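Local coordinates for protein thiosulfate reductase (Thermus thermophilus, PDB 2VPZ) that probably acts as a molybdenum oxidoreductase in polysulfide or thiosulfate reduction, binding two molybdopterin guanine dinucleotides and a 4Fe-4S cluster, at residues Ile203-His208 against Gln220-Ala225; Ile195-Ala200 against Asn216-Asp221; Ala464-Val467 against Glu471-Met474. All coordinates share one frame; numbering follows the deposited sequence.

Contacts 1 and 2 are neighbours, their centres about 7 Å apart. Both use helix 216-227, share Gln220 and Asp221, and meet directly where Ile203 CD1 lies 3.7 Å from Trp197 CE3 and His208 CE1 lies 3.5 Å from Gln218 OE1. Contact 3 stands across the centre of the chain, about 36 Å between centres from either of the others, its nearest atoms about 26 Å from contact 1 and 22 Å from contact 2. Each end of this span meets a different cofactor molecule: residues 206-208 line the pocket of one guanine dinucleotide, Ile465, Asp466 and His472 that of the other, while the start of helix 216-227 touches the iron-sulfur cluster through Asn216.

Contact 1 (Ile203-His208 against Gln220-Ala225); sequences IVLIGH and QDFALA. With MGD (2-amino-5,6-dimercapto-7-methyl-3,7,8a,9-tetrahydro-8-oxa-1,3,9,10-tetraaza-anthracen-4-one guanosine dinucleotide), chain I.
Leu205 and Phe222 carry one half of this contact, Ile203 and Ala225 the other. The Leu205 methyl CD1 comes to 4.0 Å from Phe222 CE1, meeting the ring obliquely, and two residues back along the strand Ile203 CD1 rests 4.1 Å from Ala225 CB. Both are ordinary van der Waals distances, and all four residues are buried. Phe222 gets there by its conformation: its CB does not point at the strand, but with CG opposite the backbone N (chi1 180°) the ring swings across toward it. Ile203 reaches out in another way, its CG1-CD1 arm extended (chi2 172°) to place the terminal methyl on Ala225. Only these side-chain ends span the gap, since the closest pair of CA atoms, Ile203 and Ala225, is still 9.2 Å apart, and no more than 126 Å² is buried between the two segments. The packing joins the first strand and the helix of the beta-alpha-beta unit formed by strand 202-206, helix 216-227 and strand 231-235. Strand 231-235 adds to the packing: Val232 touches both Leu205 and Phe222, and Val234 touches Leu205. Off the strand-facing side of the helix the cover is looser: Asp221 and Leu224 are partly exposed, the first salt-bridged through OD1 to Arg75, the second packed on an aromatic side chain of another protein chain. Strand alternation turns Val204 and Ile206 away from this helix to pack on helix 257-270, and Ile206 CG2 also lies 3.8 Å from N2 of the guanine dinucleotide. Beyond the strand end, Gly207 adopts a positive phi (73°), which favours glycine, as the chain turns past the cofactor.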
loop_
_atom_site.group_PDB
_atom_site.type_symbol
_atom_site.label_atom_id
_atom_site.label_comp_id
_atom_site.label_asym_id
_atom_site.label_seq_id
_atom_site.Cartn_x
_atom_site.Cartn_y
_atom_site.Cartn_z
ATOM N N ILE A 203 -0.851 -14.894 -24.613
ATOM C CA ILE A 203 -1.242 -14.078 -25.767
ATOM C C ILE A 203 -0.149 -13.103 -26.273
ATOM O O ILE A 203 0.401 -12.332 -25.483
ATOM C CB ILE A 203 -2.541 -13.248 -25.406
ATOM C CG1 ILE A 203 -3.679 -14.192 -25.037
ATOM C CG2 ILE A 203 -2.943 -12.301 -26.566
ATOM C CD1 ILE A 203 -4.922 -13.476 -24.475
ATOM N N VAL A 204 0.179 -13.130 -27.563
ATOM C CA VAL A 204 1.188 -12.205 -28.090
ATOM C C VAL A 204 0.584 -11.173 -29.063
ATOM O O VAL A 204 0.078 -11.529 -30.140
ATOM C CB VAL A 204 2.404 -12.967 -28.779
ATOM C CG1 VAL A 204 3.478 -11.947 -29.227
ATOM C CG2 VAL A 204 3.027 -13.993 -27.798
ATOM N N LEU A 205 0.631 -9.906 -28.644
ATOM C CA LEU A 205 0.116 -8.751 -29.383
ATOM C C LEU A 205 1.214 -8.003 -30.133
ATOM O O LEU A 205 2.176 -7.502 -29.528
ATOM C CB LEU A 205 -0.613 -7.749 -28.437
ATOM C CG LEU A 205 -1.756 -8.330 -27.575
ATOM C CD1 LEU A 205 -2.347 -7.249 -26.657
ATOM C CD2 LEU A 205 -2.841 -8.947 -28.487
ATOM N N ILE A 206 1.097 -7.956 -31.453
ATOM C CA ILE A 206 2.020 -7.219 -32.280
ATOM C C ILE A 206 1.353 -5.898 -32.811
ATOM O O ILE A 206 0.595 -5.929 -33.782
ATOM C CB ILE A 206 2.600 -8.141 -33.466
ATOM C CG1 ILE A 206 3.415 -9.299 -32.871
ATOM C CG2 ILE A 206 3.449 -7.289 -34.450
ATOM C CD1 ILE A 206 4.314 -10.066 -33.858
ATOM N N GLY A 207 1.582 -4.776 -32.119
ATOM C CA GLY A 207 1.066 -3.478 -32.493
ATOM C C GLY A 207 -0.408 -3.221 -32.295
ATOM O O GLY A 207 -1.027 -2.176 -32.526
ATOM N N HIS A 208 -1.017 -4.294 -31.849
ATOM C CA HIS A 208 -2.454 -4.446 -31.545
ATOM C C HIS A 208 -2.625 -3.604 -30.226
ATOM O O HIS A 208 -2.308 -4.098 -29.151
ATOM C CB HIS A 208 -2.634 -6.001 -31.299
ATOM C CG HIS A 208 -4.006 -6.576 -31.546
ATOM N ND1 HIS A 208 -5.188 -5.924 -31.303
ATOM C CD2 HIS A 208 -4.363 -7.821 -31.899
ATOM C CE1 HIS A 208 -6.207 -6.737 -31.499
ATOM N NE2 HIS A 208 -5.727 -7.903 -31.862
ATOM N N GLN A 220 -13.860 -6.377 -23.414
ATOM C CA GLN A 220 -14.441 -7.309 -22.465
ATOM C C GLN A 220 -13.629 -8.619 -22.408
ATOM O O GLN A 220 -13.170 -9.010 -21.346
ATOM C CB GLN A 220 -15.885 -7.651 -22.833
ATOM C CG GLN A 220 -16.851 -6.514 -22.692
ATOM C CD GLN A 220 -18.242 -6.893 -23.087
ATOM O OE1 GLN A 220 -19.009 -6.088 -23.629
ATOM N NE2 GLN A 220 -18.583 -8.159 -22.825
ATOM N N ASP A 221 -13.439 -9.281 -23.548
ATOM C CA ASP A 221 -12.712 -10.559 -23.616
ATOM C C ASP A 221 -11.246 -10.514 -23.117
ATOM O O ASP A 221 -10.762 -11.403 -22.370
ATOM C CB ASP A 221 -12.734 -11.156 -25.058
ATOM C CG ASP A 221 -14.154 -11.533 -25.538
ATOM O OD1 ASP A 221 -15.039 -11.738 -24.676
ATOM O OD2 ASP A 221 -14.350 -11.646 -26.771
ATOM N N PHE A 222 -10.520 -9.482 -23.548
ATOM C CA PHE A 222 -9.125 -9.239 -23.143
ATOM C C PHE A 222 -9.080 -9.094 -21.603
ATOM O O PHE A 222 -8.220 -9.694 -20.938
ATOM C CB PHE A 222 -8.601 -7.953 -23.829
ATOM C CG PHE A 222 -7.141 -7.585 -23.474
ATOM C CD1 PHE A 222 -6.066 -8.414 -23.836
ATOM C CD2 PHE A 222 -6.858 -6.384 -22.813
ATOM C CE1 PHE A 222 -4.729 -8.043 -23.557
ATOM C CE2 PHE A 222 -5.539 -5.999 -22.511
ATOM C CZ PHE A 222 -4.465 -6.829 -22.888
ATOM N N ALA A 223 -9.999 -8.301 -21.047
ATOM C CA ALA A 223 -10.092 -8.087 -19.603
ATOM C C ALA A 223 -10.401 -9.401 -18.846
ATOM O O ALA A 223 -9.876 -9.639 -17.756
ATOM C CB ALA A 223 -11.154 -7.012 -19.270
ATOM N N LEU A 224 -11.234 -10.260 -19.424
ATOM C CA LEU A 224 -11.577 -11.550 -18.818
ATOM C C LEU A 224 -10.376 -12.512 -18.857
ATOM O O LEU A 224 -10.147 -13.277 -17.905
ATOM C CB LEU A 224 -12.820 -12.175 -19.485
ATOM C CG LEU A 224 -14.107 -11.422 -19.072
ATOM C CD1 LEU A 224 -15.301 -11.872 -19.935
ATOM C CD2 LEU A 224 -14.363 -11.638 -17.560
ATOM N N ALA A 225 -9.602 -12.464 -19.943
ATOM C CA ALA A 225 -8.391 -13.284 -20.051
ATOM C C ALA A 225 -7.403 -12.855 -18.940
ATOM O O ALA A 225 -6.925 -13.694 -18.187
ATOM C CB ALA A 225 -7.717 -13.127 -21.455
HETATM P PB MGD I . -2.268 -1.169 -34.817
HETATM O O1B MGD I . -1.834 -0.336 -35.957
HETATM O O2B MGD I . -1.954 -2.577 -34.772
HETATM O O3B MGD I . -3.822 -0.791 -34.878
HETATM O O3A MGD I . -6.213 -0.217 -34.222
HETATM P PA MGD I . -5.177 -1.404 -34.294
HETATM O O1A MGD I . -5.836 -2.356 -35.177
HETATM O O2A MGD I . -4.979 -1.928 -32.952
HETATM O "O5'" MGD I . -1.738 -0.565 -33.483
HETATM C "C5'" MGD I . -1.422 0.790 -33.155
HETATM C "C4'" MGD I . -0.142 0.568 -32.368
HETATM O "O4'" MGD I . 0.753 0.133 -33.379
HETATM C "C3'" MGD I . 0.550 1.799 -31.725
HETATM O "O3'" MGD I . 0.904 1.537 -30.342
HETATM C "C2'" MGD I . 1.854 2.004 -32.536
HETATM O "O2'" MGD I . 2.939 2.174 -31.631
HETATM C "C1'" MGD I . 2.077 0.630 -33.116
HETATM N N9 MGD I . 3.148 0.435 -34.132
HETATM C C8 MGD I . 3.575 1.350 -35.058
HETATM N N7 MGD I . 4.580 0.851 -35.832
HETATM C C5 MGD I . 4.823 -0.407 -35.378
HETATM C C6 MGD I . 5.811 -1.460 -35.690
HETATM O O6 MGD I . 6.575 -1.256 -36.638
HETATM N N1 MGD I . 5.775 -2.606 -35.011
HETATM C C2 MGD I . 4.910 -2.809 -33.981
HETATM N N2 MGD I . 4.915 -4.011 -33.302
HETATM N N3 MGD I . 3.971 -1.879 -33.622
HETATM C C4 MGD I . 3.878 -0.684 -34.268
HETATM C C10 MGD I . -6.986 0.374 -35.246
HETATM C C11 MGD I . -8.326 -0.276 -35.129
HETATM O O11 MGD I . -8.933 0.173 -33.909
HETATM C C12 MGD I . -9.192 -0.167 -36.411
HETATM S S12 MGD I . -8.596 -0.608 -37.922
HETATM C C13 MGD I . -10.498 0.283 -36.401
HETATM S S13 MGD I . -11.434 0.263 -37.825
HETATM C C14 MGD I . -11.137 0.771 -35.127
HETATM N N15 MGD I . -11.257 2.174 -34.982
HETATM C C16 MGD I . -11.350 2.759 -33.745
HETATM C C17 MGD I . -11.526 4.234 -33.494
HETATM O O17 MGD I . -11.658 5.017 -34.475
HETATM N N18 MGD I . -11.631 4.697 -32.202
HETATM C C19 MGD I . -11.472 3.813 -31.184
HETATM N N19 MGD I . -11.494 4.312 -29.963
HETATM N N20 MGD I . -11.263 2.458 -31.291
HETATM C C21 MGD I . -11.245 1.916 -32.547
HETATM N N22 MGD I . -11.029 0.628 -32.761
HETATM C C23 MGD I . -10.430 0.124 -33.952
#

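Contact 2 (Ile195-Ala200 against Asn216-Asp221); sequences IDWENA and NTQLQD
The indole of Trp197 meets Asp221 and Gln218 obliquely, while one of its faces carries Ile195, whose methyl CG2 sits 3.7 Å above the ring plane and toward the rim. Asp221 approaches the five-membered part, its CB 3.5 Å from Trp197 CD1 and its OD2 3.6 Å from the same carbon. The two side chains cross nearly at a right angle, and the carboxylate plane is turned 39° from the ring, so this is packing of a methylene and an oxygen flank on the indole rather than a stack. At the six-membered end Gln218 OE1 is more distant, 4.4 Å from Trp197 CZ2. Trp197 is set for this by a CG placed opposite its carbonyl carbon (chi1 -59°), and its CA is the one closest to the helix, 5.9 Å from the CA of Asp221. With the Asp221 carboxylate already paired to Arg75, Glu198 OE2, 6.5 Å from Asp221 OD1, is a like charge, probably eased by Arg75 and by the long, weak ion pair of Glu198 with Lys498. Within the loop, Asp196 is the centre of an inverse gamma turn, and its OD1 receives Asn199 ND2 at 2.9 Å on its syn lone pair, the oxygen lying close to the plane of the Asn199 amide. Spanning Trp197 in sequence, that bond is likely to steady the turn that carries it. On the helix, Thr217 OG1 is hydrogen-bonded to Lys73 O and Trp49 NE1, Gln218 NE2 makes a weak bond to Asp213, and the carbonyl of Asn216 accepts from both Leu219 N and Gln220 N. The tryptophan thus packs the loop on the first turns of the helix in the beta-alpha-beta unit 202-206, 216-227, 231-235; the helix's opening residue, Asn216, lies in the iron-sulfur cluster pocket.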
loop_
_atom_site.group_PDB
_atom_site.type_symbol
_atom_site.label_atom_id
_atom_site.label_comp_id
_atom_site.label_asym_id
_atom_site.label_seq_id
_atom_site.Cartn_x
_atom_site.Cartn_y
_atom_site.Cartn_z
ATOM N N ILE A 195 -11.106 -15.096 -32.283
ATOM C CA ILE A 195 -10.192 -15.510 -31.209
ATOM C C ILE A 195 -10.981 -15.997 -29.984
ATOM O O ILE A 195 -11.915 -15.340 -29.523
ATOM C CB ILE A 195 -9.241 -14.332 -30.748
ATOM C CG1 ILE A 195 -8.435 -13.826 -31.948
ATOM C CG2 ILE A 195 -8.308 -14.783 -29.596
ATOM C CD1 ILE A 195 -9.206 -12.880 -32.889
ATOM N N ASP A 196 -10.595 -17.176 -29.495
ATOM C CA ASP A 196 -11.214 -17.819 -28.333
ATOM C C ASP A 196 -10.441 -17.269 -27.126
ATOM O O ASP A 196 -9.644 -17.977 -26.507
ATOM C CB ASP A 196 -11.031 -19.330 -28.448
ATOM C CG ASP A 196 -11.774 -20.099 -27.374
ATOM O OD1 ASP A 196 -11.229 -21.115 -26.885
ATOM O OD2 ASP A 196 -12.903 -19.680 -27.041
ATOM N N TRP A 197 -10.669 -16.005 -26.794
ATOM C CA TRP A 197 -9.961 -15.356 -25.691
ATOM C C TRP A 197 -10.109 -15.994 -24.315
ATOM O O TRP A 197 -9.170 -16.025 -23.510
ATOM C CB TRP A 197 -10.376 -13.886 -25.538
ATOM C CG TRP A 197 -10.170 -12.987 -26.719
ATOM C CD1 TRP A 197 -11.073 -12.688 -27.715
ATOM C CD2 TRP A 197 -9.012 -12.173 -26.983
ATOM N NE1 TRP A 197 -10.537 -11.752 -28.568
ATOM C CE2 TRP A 197 -9.279 -11.414 -28.143
ATOM C CE3 TRP A 197 -7.774 -12.012 -26.341
ATOM C CZ2 TRP A 197 -8.347 -10.503 -28.684
ATOM C CZ3 TRP A 197 -6.836 -11.112 -26.869
ATOM C CH2 TRP A 197 -7.136 -10.369 -28.037
ATOM N N GLU A 198 -11.301 -16.494 -24.035
ATOM C CA GLU A 198 -11.624 -17.071 -22.739
ATOM C C GLU A 198 -10.849 -18.333 -22.345
ATOM O O GLU A 198 -10.710 -18.639 -21.157
ATOM C CB GLU A 198 -13.128 -17.275 -22.654
ATOM C CG GLU A 198 -13.639 -18.196 -23.731
ATOM C CD GLU A 198 -15.046 -18.694 -23.446
ATOM O OE1 GLU A 198 -15.351 -19.848 -23.798
ATOM O OE2 GLU A 198 -15.811 -17.901 -22.855
ATOM N N ASN A 199 -10.352 -19.081 -23.327
ATOM C CA ASN A 199 -9.542 -20.270 -23.049
ATOM C C ASN A 199 -8.039 -20.027 -23.307
ATOM O O ASN A 199 -7.212 -20.884 -23.000
ATOM C CB ASN A 199 -10.019 -21.503 -23.833
ATOM C CG ASN A 199 -11.418 -21.957 -23.448
ATOM O OD1 ASN A 199 -11.723 -22.121 -22.262
ATOM N ND2 ASN A 199 -12.283 -22.156 -24.447
ATOM N N ALA A 200 -7.686 -18.867 -23.869
ATOM C CA ALA A 200 -6.273 -18.517 -24.142
ATOM C C ALA A 200 -5.437 -18.444 -22.829
ATOM O O ALA A 200 -5.927 -17.986 -21.789
ATOM C CB ALA A 200 -6.183 -17.215 -24.943
ATOM N N ASN A 216 -15.785 -2.767 -28.392
ATOM C CA ASN A 216 -16.468 -3.335 -27.240
ATOM C C ASN A 216 -16.101 -4.729 -26.743
ATOM O O ASN A 216 -15.365 -4.887 -25.750
ATOM C CB ASN A 216 -17.982 -3.261 -27.408
ATOM C CG ASN A 216 -18.735 -3.379 -26.100
ATOM O OD1 ASN A 216 -18.121 -3.693 -25.077
ATOM N ND2 ASN A 216 -20.048 -3.121 -26.122
ATOM N N THR A 217 -16.597 -5.741 -27.440
ATOM C CA THR A 217 -16.421 -7.147 -27.066
ATOM C C THR A 217 -14.986 -7.607 -26.853
ATOM O O THR A 217 -14.702 -8.412 -25.942
ATOM C CB THR A 217 -17.093 -8.141 -28.084
ATOM O OG1 THR A 217 -18.210 -7.538 -28.709
ATOM C CG2 THR A 217 -17.530 -9.437 -27.360
ATOM N N GLN A 218 -14.067 -7.117 -27.679
ATOM C CA GLN A 218 -12.691 -7.537 -27.515
ATOM C C GLN A 218 -12.056 -6.876 -26.265
ATOM O O GLN A 218 -11.092 -7.396 -25.727
ATOM C CB GLN A 218 -11.844 -7.324 -28.794
ATOM C CG GLN A 218 -11.478 -5.883 -29.184
ATOM C CD GLN A 218 -10.093 -5.730 -29.906
ATOM O OE1 GLN A 218 -9.573 -6.675 -30.531
ATOM N NE2 GLN A 218 -9.525 -4.528 -29.835
ATOM N N LEU A 219 -12.614 -5.754 -25.803
ATOM C CA LEU A 219 -12.111 -5.115 -24.568
ATOM C C LEU A 219 -12.568 -6.071 -23.420
ATOM O O LEU A 219 -11.769 -6.516 -22.589
ATOM C CB LEU A 219 -12.699 -3.709 -24.361
ATOM C CG LEU A 219 -12.064 -2.822 -23.282
ATOM C CD1 LEU A 219 -10.532 -2.992 -23.294
ATOM C CD2 LEU A 219 -12.471 -1.328 -23.501
ATOM N N GLN A 220 -13.860 -6.377 -23.414
ATOM C CA GLN A 220 -14.441 -7.309 -22.465
ATOM C C GLN A 220 -13.629 -8.619 -22.408
ATOM O O GLN A 220 -13.170 -9.010 -21.346
ATOM C CB GLN A 220 -15.885 -7.651 -22.833
ATOM C CG GLN A 220 -16.851 -6.514 -22.692
ATOM C CD GLN A 220 -18.242 -6.893 -23.087
ATOM O OE1 GLN A 220 -19.009 -6.088 -23.629
ATOM N NE2 GLN A 220 -18.583 -8.159 -22.825
ATOM N N ASP A 221 -13.439 -9.281 -23.548
ATOM C CA ASP A 221 -12.712 -10.559 -23.616
ATOM C C ASP A 221 -11.246 -10.514 -23.117
ATOM O O ASP A 221 -10.762 -11.403 -22.370
ATOM C CB ASP A 221 -12.734 -11.156 -25.058
ATOM C CG ASP A 221 -14.154 -11.533 -25.538
ATOM O OD1 ASP A 221 -15.039 -11.738 -24.676
ATOM O OD2 ASP A 221 -14.350 -11.646 -26.771
#

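Contact 3 (Ala464-Val467 against Glu471-Met474); sequences AIDV and EHVM. With MGD (2-amino-5,6-dimercapto-7-methyl-3,7,8a,9-tetrahydro-8-oxa-1,3,9,10-tetraaza-anthracen-4-one guanosine dinucleotide), chain H.
Asp466 turns its carboxylate between Val473 and the ribose of the guanine dinucleotide. Its chi1 of -146° strays well from a staggered value, and in this pose OD1 accepts from O3' of the cofactor at 2.7 Å and OD2 from O2' at 2.6 Å. OD2 also takes Val467 N through its anti lone pair, a grip that fixes the rotation of the group. Val473 divides its methyls: CG1, opposite the backbone N, faces Ala464, while CG2 packs 3.7 Å from Asp466 OD1 and lies over one face of the His472 ring. His472 holds CG in the crowded position between backbone N and carbonyl carbon (chi1 77°), which presents the ring edge to the ribose, with O3' in the plane of the ring, 3.6 Å from NE2. Replacing Asp466 by an alanine would probably leave both ribose hydroxyls and Val467 N without these acceptors. Ile465 O receives N2 of the guanine at 3.0 Å. The acid thus stands at the end of parallel strand 462-466, gripping both ribose hydroxyls as in many Rossmann-like nucleotide sites, with strands 435-438 and 479-481 on either side; Val473 touches Ile479, and His472 packs on helix 442-445.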
loop_
_atom_site.group_PDB
_atom_site.type_symbol
_atom_site.label_atom_id
_atom_site.label_comp_id
_atom_site.label_asym_id
_atom_site.label_seq_id
_atom_site.Cartn_x
_atom_site.Cartn_y
_atom_site.Cartn_z
ATOM N N ALA A 464 -21.682 14.030 -52.449
ATOM C CA ALA A 464 -21.316 13.573 -51.106
ATOM C C ALA A 464 -22.564 13.479 -50.228
ATOM O O ALA A 464 -23.307 14.442 -50.117
ATOM C CB ALA A 464 -20.256 14.521 -50.467
ATOM N N ILE A 465 -22.772 12.309 -49.613
ATOM C CA ILE A 465 -23.939 12.013 -48.743
ATOM C C ILE A 465 -23.357 11.881 -47.320
ATOM O O ILE A 465 -22.582 10.959 -47.029
ATOM C CB ILE A 465 -24.633 10.701 -49.231
ATOM C CG1 ILE A 465 -24.579 10.623 -50.761
ATOM C CG2 ILE A 465 -26.080 10.639 -48.705
ATOM C CD1 ILE A 465 -25.471 9.545 -51.407
ATOM N N ASP A 466 -23.759 12.783 -46.417
ATOM C CA ASP A 466 -23.175 12.826 -45.070
ATOM C C ASP A 466 -24.103 13.514 -44.056
ATOM O O ASP A 466 -25.251 13.823 -44.387
ATOM C CB ASP A 466 -21.869 13.648 -45.168
ATOM C CG ASP A 466 -20.747 13.155 -44.204
ATOM O OD1 ASP A 466 -19.705 12.665 -44.711
ATOM O OD2 ASP A 466 -20.894 13.292 -42.982
ATOM N N VAL A 467 -23.620 13.771 -42.843
ATOM C CA VAL A 467 -24.413 14.497 -41.840
ATOM C C VAL A 467 -23.816 15.838 -41.360
ATOM O O VAL A 467 -24.549 16.807 -41.120
ATOM C CB VAL A 467 -24.676 13.737 -40.519
ATOM C CG1 VAL A 467 -25.506 14.626 -39.553
ATOM C CG2 VAL A 467 -25.361 12.387 -40.768
ATOM N N GLU A 471 -14.653 19.101 -44.037
ATOM C CA GLU A 471 -13.903 19.808 -45.076
ATOM C C GLU A 471 -14.047 19.218 -46.499
ATOM O O GLU A 471 -13.904 19.955 -47.481
ATOM C CB GLU A 471 -12.394 19.951 -44.756
ATOM C CG GLU A 471 -11.675 20.739 -45.846
ATOM C CD GLU A 471 -10.179 20.523 -45.866
ATOM O OE1 GLU A 471 -9.487 21.211 -46.656
ATOM O OE2 GLU A 471 -9.704 19.660 -45.099
ATOM N N HIS A 472 -14.331 17.930 -46.652
ATOM C CA HIS A 472 -14.492 17.320 -48.002
ATOM C C HIS A 472 -15.965 17.264 -48.512
ATOM O O HIS A 472 -16.197 16.877 -49.644
ATOM C CB HIS A 472 -14.015 15.873 -48.069
ATOM C CG HIS A 472 -14.946 14.905 -47.463
ATOM N ND1 HIS A 472 -15.859 14.192 -48.161
ATOM C CD2 HIS A 472 -15.210 14.670 -46.181
ATOM C CE1 HIS A 472 -16.653 13.548 -47.336
ATOM N NE2 HIS A 472 -16.273 13.823 -46.112
ATOM N N VAL A 473 -16.945 17.576 -47.667
ATOM C CA VAL A 473 -18.356 17.585 -48.070
ATOM C C VAL A 473 -18.660 18.944 -48.767
ATOM O O VAL A 473 -19.461 19.024 -49.719
ATOM C CB VAL A 473 -19.346 17.403 -46.841
ATOM C CG1 VAL A 473 -20.810 17.566 -47.276
ATOM C CG2 VAL A 473 -19.120 16.028 -46.163
ATOM N N MET A 474 -18.001 19.999 -48.303
ATOM C CA MET A 474 -18.150 21.340 -48.844
ATOM C C MET A 474 -17.303 21.626 -50.112
ATOM O O MET A 474 -17.000 22.774 -50.437
ATOM C CB MET A 474 -17.922 22.412 -47.753
ATOM C CG MET A 474 -18.622 22.132 -46.403
ATOM S SD MET A 474 -20.416 21.833 -46.562
ATOM C CE MET A 474 -21.015 23.494 -47.093
HETATM P PB MGD H . -14.291 8.843 -40.481
HETATM O O1B MGD H . -13.204 9.850 -40.258
HETATM O O2B MGD H . -15.184 8.459 -39.342
HETATM O O3B MGD H . -13.530 7.638 -41.239
HETATM O O3A MGD H . -12.332 5.836 -42.507
HETATM P PA MGD H . -13.727 6.612 -42.478
HETATM O O1A MGD H . -14.942 5.805 -42.049
HETATM O O2A MGD H . -13.765 7.412 -43.731
HETATM O "O5'" MGD H . -15.263 9.364 -41.595
HETATM C "C5'" MGD H . -16.667 9.107 -41.552
HETATM C "C4'" MGD H . -17.317 10.127 -42.488
HETATM O "O4'" MGD H . -18.646 9.623 -42.551
HETATM C "C3'" MGD H . -17.423 11.531 -41.954
HETATM O "O3'" MGD H . -17.542 12.377 -43.105
HETATM C "C2'" MGD H . -18.736 11.466 -41.158
HETATM O "O2'" MGD H . -19.228 12.776 -41.046
HETATM C "C1'" MGD H . -19.625 10.574 -42.028
HETATM N N9 MGD H . -20.782 9.840 -41.389
HETATM C C8 MGD H . -20.823 9.341 -40.152
HETATM N N7 MGD H . -21.978 8.697 -39.869
HETATM C C5 MGD H . -22.732 8.722 -40.989
HETATM C C6 MGD H . -24.085 8.177 -41.451
HETATM O O6 MGD H . -24.877 7.541 -40.669
HETATM N N1 MGD H . -24.424 8.446 -42.755
HETATM C C2 MGD H . -23.640 9.149 -43.629
HETATM N N2 MGD H . -24.001 9.409 -44.923
HETATM N N3 MGD H . -22.442 9.609 -43.244
HETATM C C4 MGD H . -21.919 9.474 -41.981
HETATM C C10 MGD H . -12.092 4.637 -41.709
HETATM C C11 MGD H . -10.815 4.032 -42.185
HETATM O O11 MGD H . -9.897 5.118 -42.319
HETATM C C12 MGD H . -10.228 2.936 -41.375
HETATM S S12 MGD H . -11.158 1.595 -40.852
HETATM C C13 MGD H . -8.930 2.893 -41.073
HETATM S S13 MGD H . -8.168 1.749 -40.137
HETATM C C14 MGD H . -7.923 3.801 -41.526
HETATM N N15 MGD H . -7.401 4.559 -40.353
HETATM C C16 MGD H . -6.590 5.615 -40.694
HETATM C C17 MGD H . -5.515 6.197 -39.886
HETATM O O17 MGD H . -5.279 5.762 -38.719
HETATM N N18 MGD H . -4.790 7.180 -40.421
HETATM C C19 MGD H . -5.001 7.668 -41.659
HETATM N N19 MGD H . -4.286 8.723 -42.154
HETATM N N20 MGD H . -5.948 7.147 -42.443
HETATM C C21 MGD H . -6.767 6.180 -42.044
HETATM N N22 MGD H . -7.745 5.745 -42.846
HETATM C C23 MGD H . -8.582 4.623 -42.591
#